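Side-chain contacts in peptidoglycan N-acetylglucosamine deacetylase (Agathobacter rectalis, PDB 5JMU), which probably removes acetyl groups from N-acetylglucosamine in peptidoglycan, as a zinc-binding catalytic domain of the NodB-homology polysaccharide deacetylase family: residues Q90-D95 against S112-P117; S101-K104 against D110-I113. All blocks are in the same frame, centred on the assembly; numbering follows the deposited sequence.

How the contacts relate
Both contacts fold the stretch after helix 89-107 back onto that helix. Contact 2 closes the shorter loop, between residues 101-104 near the helix end and 110-113, which leads into strand 113-114. Contact 1 closes the longer one, from 90-95 at the helix start to 112-117. Contact 2 therefore nests inside contact 1, although the segments share Ser112 and Ile113. The centres of the two contacts are about 11 Å apart. Followed from the N terminus, the chain runs down the helix, turns, and returns through 113-117 toward the helix start. Contact 2 ties the turn to the helix. Contact 1 ties the far end of the returning chain to it, near the zinc site.

Contact 1. Residues Q90-D95 against S112-P117; sequences QAFFDD and SIIRFP
Phe92 and Phe116 have the nearest CA atoms of the two segments, 9.8 Å apart. Segment 90-95 is helical; segment 112-117 holds the short strand 113-114 and then runs on as loop. The gap is bridged by side chains. Phe92 extends straight across it because its CG is anti to the backbone N (chi1 178°). Its ring leads with CZ, and Phe92 CZ meets Phe116 CE1 at 3.5 Å. The two side chains cross at about a right angle. The ring planes are inclined by 32° and the centroids lie 5.5 Å apart. Ile114 CD1 lies beside both rings. Ile114 CD1 is at the edge of the Phe92 ring, 4.3 Å from Phe92 CZ. Ile114 CD1 also sits 3.9 Å above one face of the Phe116 ring, toward its rim. Within the helix, Phe92 CD2 lies over the centre of the Phe93 ring. Leu136 and Met133 of helix 132-142 extend the cluster. The backbone O of Arg115 accepts a hydrogen bond from ND1 of the zinc ligand His76, and the Phe116 side chain is about 9 Å from the zinc at nearest approach. No hydrogen bond joins the two segments. The touching groups are buried and apolar, and they are held by shape and dispersion without a directional bond.

Contact 2. Residues S101-K104 against D110-I113; sequences SIIK and DASI
Asp110 OD1 is hydrogen-bonded by Asn100 ND2 and also lies against the side chain of Lys104, 4.1 Å from its CB. Asn100 is on the helix, just ahead of residues 101-104. Its OD1 takes a second hydrogen bond, from the backbone N of Ala111. One side-chain amide thus holds two successive residues of the returning chain. The backbones are close here, with Lys104 CA and Asp110 CA 5.1 Å apart.

Lys104 is modelled in two conformations. In the one described, CG is anti to the backbone N (chi1 169°) and the chain bends at chi2. The methylenes then run beside Asp110, with Lys104 CD 4.2 Å from Asp110 N. NZ is hydrogen-bonded to Gly108 O, just past the helix end. Lys104 NZ stays 5.3 Å from Asp110 OD2, too far for a salt bridge, though the opposite charges may still attract weakly. This polar half of the contact is at the surface.

The other half is buried. Ile103 points CD1 at the methyl of Ala111, and Ile103 CD1 and Ala111 CB meet at 4.0 Å. Both residues touch Ile75 of strand 72-77, and Ile103 also packs on Val73 and on Val52 of strand 49-53. The contact therefore has a polar outer side and an apolar inner one.

Two residues on, Ile113 makes backbone hydrogen bonds with Ile75, as does Arg115. Two residues, two positions apart, that bond to the same residue of a neighbouring strand are the pattern of parallel pairing. This is consistent with a beta-alpha-beta crossover from strand 72-77 through helix 89-107 to strand 113-114, as in the distorted beta/alpha barrel of NodB-type deacetylases. Contact 2 is the connection from helix to strand in that unit.

Contact 1. Residues Q90-D95 against S112-P117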
loop_
_atom_site.group_PDB
_atom_site.type_symbol
_atom_site.label_atom_id
_atom_site.label_comp_id
_atom_site.label_asym_id
_atom_site.label_seq_id
_atom_site.Cartn_x
_atom_site.Cartn_y
_atom_site.Cartn_z
ATOM N N GLN A 90 -2.535 -17.625 13.191
ATOM C CA GLN A 90 -3.981 -17.609 13.304
ATOM C C GLN A 90 -4.517 -16.190 13.576
ATOM O O GLN A 90 -5.504 -15.769 12.961
ATOM C CB GLN A 90 -4.402 -18.613 14.383
ATOM C CG GLN A 90 -4.146 -20.103 13.981
ATOM C CD GLN A 90 -2.659 -20.581 14.122
ATOM O OE1 GLN A 90 -1.793 -19.903 14.747
ATOM N NE2 GLN A 90 -2.375 -21.770 13.552
ATOM N N ALA A 91 -3.861 -15.465 14.488
ATOM C CA ALA A 91 -4.269 -14.086 14.779
ATOM C C ALA A 91 -4.081 -13.183 13.570
ATOM O O ALA A 91 -4.918 -12.324 13.284
ATOM C CB ALA A 91 -3.456 -13.565 15.975
ATOM N N PHE A 92 -2.993 -13.370 12.827
ATOM C CA PHE A 92 -2.755 -12.564 11.645
ATOM C C PHE A 92 -3.878 -12.753 10.649
ATOM O O PHE A 92 -4.412 -11.764 10.134
ATOM C CB PHE A 92 -1.417 -12.926 11.002
ATOM C CG PHE A 92 -1.161 -12.139 9.757
ATOM C CD1 PHE A 92 -0.682 -10.854 9.875
ATOM C CD2 PHE A 92 -1.475 -12.672 8.513
ATOM C CE1 PHE A 92 -0.471 -10.071 8.737
ATOM C CE2 PHE A 92 -1.281 -11.903 7.345
ATOM C CZ PHE A 92 -0.770 -10.629 7.470
ATOM N N PHE A 93 -4.232 -14.013 10.378
ATOM C CA PHE A 93 -5.244 -14.248 9.339
ATOM C C PHE A 93 -6.629 -13.914 9.849
ATOM O O PHE A 93 -7.457 -13.490 9.045
ATOM C CB PHE A 93 -5.169 -15.687 8.796
ATOM C CG PHE A 93 -4.036 -15.853 7.829
ATOM C CD1 PHE A 93 -4.053 -15.171 6.621
ATOM C CD2 PHE A 93 -2.900 -16.596 8.169
ATOM C CE1 PHE A 93 -2.976 -15.278 5.714
ATOM C CE2 PHE A 93 -1.835 -16.715 7.275
ATOM C CZ PHE A 93 -1.869 -16.055 6.064
ATOM N N ASP A 94 -6.902 -14.051 11.152
ATOM C CA ASP A 94 -8.192 -13.553 11.637
ATOM C C ASP A 94 -8.336 -12.062 11.335
ATOM O O ASP A 94 -9.381 -11.605 10.843
ATOM C CB ASP A 94 -8.353 -13.789 13.135
ATOM C CG ASP A 94 -8.698 -15.249 13.496
ATOM O OD1 ASP A 94 -9.023 -16.060 12.621
ATOM O OD2 ASP A 94 -8.631 -15.555 14.696
ATOM N N ASP A 95 -7.290 -11.300 11.608
ATOM C CA ASP A 95 -7.325 -9.879 11.278
ATOM C C ASP A 95 -7.378 -9.596 9.780
ATOM O O ASP A 95 -8.149 -8.727 9.343
ATOM C CB ASP A 95 -6.104 -9.203 11.916
ATOM C CG ASP A 95 -6.055 -7.707 11.631
ATOM O OD1 ASP A 95 -6.625 -6.940 12.443
ATOM O OD2 ASP A 95 -5.399 -7.346 10.623
ATOM N N SER A 112 -7.192 -8.887 -3.423
ATOM C CA SER A 112 -6.196 -9.800 -3.994
ATOM C C SER A 112 -4.750 -9.569 -3.547
ATOM O O SER A 112 -3.911 -10.441 -3.732
ATOM C CB SER A 112 -6.207 -9.702 -5.529
ATOM O OG SER A 112 -7.465 -10.126 -6.069
ATOM N N ILE A 113 -4.490 -8.383 -3.009
ATOM C CA ILE A 113 -3.152 -7.908 -2.693
ATOM C C ILE A 113 -3.175 -7.407 -1.263
ATOM O O ILE A 113 -4.184 -6.845 -0.821
ATOM C CB ILE A 113 -2.709 -6.737 -3.648
ATOM C CG1 ILE A 113 -2.940 -7.126 -5.114
ATOM C CG2 ILE A 113 -1.196 -6.374 -3.401
ATOM C CD1 ILE A 113 -2.607 -5.991 -6.151
ATOM N N ILE A 114 -2.079 -7.638 -0.548
ATOM C CA ILE A 114 -1.918 -7.117 0.806
ATOM C C ILE A 114 -0.592 -6.404 0.966
ATOM O O ILE A 114 0.330 -6.548 0.133
ATOM C CB ILE A 114 -2.031 -8.246 1.891
ATOM C CG1 ILE A 114 -0.738 -9.078 1.935
ATOM C CG2 ILE A 114 -3.199 -9.158 1.602
ATOM C CD1 ILE A 114 -0.680 -10.005 3.188
ATOM N N ARG A 115 -0.470 -5.607 2.031
ATOM C CA ARG A 115 0.831 -5.099 2.461
ATOM C C ARG A 115 0.929 -5.386 3.943
ATOM O O ARG A 115 0.112 -4.894 4.726
ATOM C CB ARG A 115 0.982 -3.610 2.192
ATOM C CG ARG A 115 2.328 -3.056 2.815
ATOM C CD ARG A 115 2.544 -1.627 2.337
ATOM N NE ARG A 115 2.950 -1.590 0.936
ATOM C CZ ARG A 115 2.780 -0.503 0.157
ATOM N NH1 ARG A 115 2.176 0.585 0.652
ATOM N NH2 ARG A 115 3.227 -0.488 -1.115
ATOM N N PHE A 116 1.941 -6.144 4.336
ATOM C CA PHE A 116 2.134 -6.436 5.742
ATOM C C PHE A 116 2.414 -5.164 6.524
ATOM O O PHE A 116 3.221 -4.341 6.071
ATOM C CB PHE A 116 3.337 -7.360 5.931
ATOM C CG PHE A 116 3.140 -8.745 5.436
ATOM C CD1 PHE A 116 2.413 -9.700 6.170
ATOM C CD2 PHE A 116 3.687 -9.132 4.206
ATOM C CE1 PHE A 116 2.272 -11.027 5.724
ATOM C CE2 PHE A 116 3.525 -10.479 3.730
ATOM C CZ PHE A 116 2.812 -11.426 4.482
ATOM N N PRO A 117 1.792 -5.002 7.710
ATOM C CA PRO A 117 2.177 -3.875 8.557
ATOM C C PRO A 117 3.660 -3.964 8.923
ATOM O O PRO A 117 4.165 -5.007 9.340
ATOM C CB PRO A 117 1.231 -4.025 9.770
ATOM C CG PRO A 117 -0.046 -4.622 9.124
ATOM C CD PRO A 117 0.529 -5.659 8.175
#

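Contact 2. Residues S101-K104 against D110-I113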
loop_
_atom_site.group_PDB
_atom_site.type_symbol
_atom_site.label_atom_id
_atom_site.label_comp_id
_atom_site.label_asym_id
_atom_site.label_seq_id
_atom_site.Cartn_x
_atom_site.Cartn_y
_atom_site.Cartn_z
ATOM N N SER A 101 -13.280 -8.849 4.688
ATOM C CA SER A 101 -14.740 -8.853 4.775
ATOM C C SER A 101 -15.294 -7.435 4.649
ATOM O O SER A 101 -16.327 -7.231 3.980
ATOM C CB SER A 101 -15.196 -9.488 6.065
ATOM O OG SER A 101 -15.063 -10.882 5.866
ATOM N N ILE A 102 -14.623 -6.470 5.275
ATOM C CA ILE A 102 -15.084 -5.083 5.134
ATOM C C ILE A 102 -14.924 -4.627 3.685
ATOM O O ILE A 102 -15.810 -3.925 3.137
ATOM C CB ILE A 102 -14.337 -4.141 6.111
ATOM C CG1 ILE A 102 -14.850 -4.406 7.533
ATOM C CG2 ILE A 102 -14.565 -2.698 5.722
ATOM C CD1 ILE A 102 -13.847 -3.879 8.614
ATOM N N ILE A 103 -13.812 -5.018 3.064
ATOM C CA ILE A 103 -13.619 -4.635 1.659
ATOM C C ILE A 103 -14.703 -5.263 0.775
ATOM O O ILE A 103 -15.265 -4.604 -0.095
ATOM C CB ILE A 103 -12.224 -5.051 1.175
ATOM C CG1 ILE A 103 -11.197 -4.208 1.905
ATOM C CG2 ILE A 103 -12.063 -4.914 -0.333
ATOM C CD1 ILE A 103 -9.719 -4.775 1.780
ATOM N N LYS A 104 -15.070 -6.501 1.039
ATOM C CA LYS A 104 -16.140 -7.151 0.289
ATOM C C LYS A 104 -17.479 -6.446 0.481
ATOM O O LYS A 104 -18.229 -6.203 -0.486
ATOM C CB LYS A 104 -16.246 -8.618 0.728
ATOM C CG LYS A 104 -17.476 -9.306 0.214
ATOM C CD LYS A 104 -17.372 -9.547 -1.276
ATOM C CE LYS A 104 -18.477 -10.555 -1.679
ATOM N NZ LYS A 104 -18.746 -10.654 -3.141
ATOM N N ASP A 110 -13.611 -9.343 -3.103
ATOM C CA ASP A 110 -12.502 -9.645 -2.191
ATOM C C ASP A 110 -11.237 -8.953 -2.635
ATOM O O ASP A 110 -11.036 -8.703 -3.816
ATOM C CB ASP A 110 -12.217 -11.134 -2.139
ATOM C CG ASP A 110 -13.388 -11.917 -1.676
ATOM O OD1 ASP A 110 -13.801 -11.733 -0.511
ATOM O OD2 ASP A 110 -13.909 -12.707 -2.485
ATOM N N ALA A 111 -10.342 -8.731 -1.685
ATOM C CA ALA A 111 -9.018 -8.194 -2.003
ATOM C C ALA A 111 -8.144 -9.272 -2.571
ATOM O O ALA A 111 -8.327 -10.457 -2.238
ATOM C CB ALA A 111 -8.344 -7.593 -0.742
ATOM N N SER A 112 -7.192 -8.887 -3.423
ATOM C CA SER A 112 -6.196 -9.800 -3.994
ATOM C C SER A 112 -4.750 -9.569 -3.547
ATOM O O SER A 112 -3.911 -10.441 -3.732
ATOM C CB SER A 112 -6.207 -9.702 -5.529
ATOM O OG SER A 112 -7.465 -10.126 -6.069
ATOM N N ILE A 113 -4.490 -8.383 -3.009
ATOM C CA ILE A 113 -3.152 -7.908 -2.693
ATOM C C ILE A 113 -3.175 -7.407 -1.263
ATOM O O ILE A 113 -4.184 -6.845 -0.821
ATOM C CB ILE A 113 -2.709 -6.737 -3.648
ATOM C CG1 ILE A 113 -2.940 -7.126 -5.114
ATOM C CG2 ILE A 113 -1.196 -6.374 -3.401
ATOM C CD1 ILE A 113 -2.607 -5.991 -6.151
#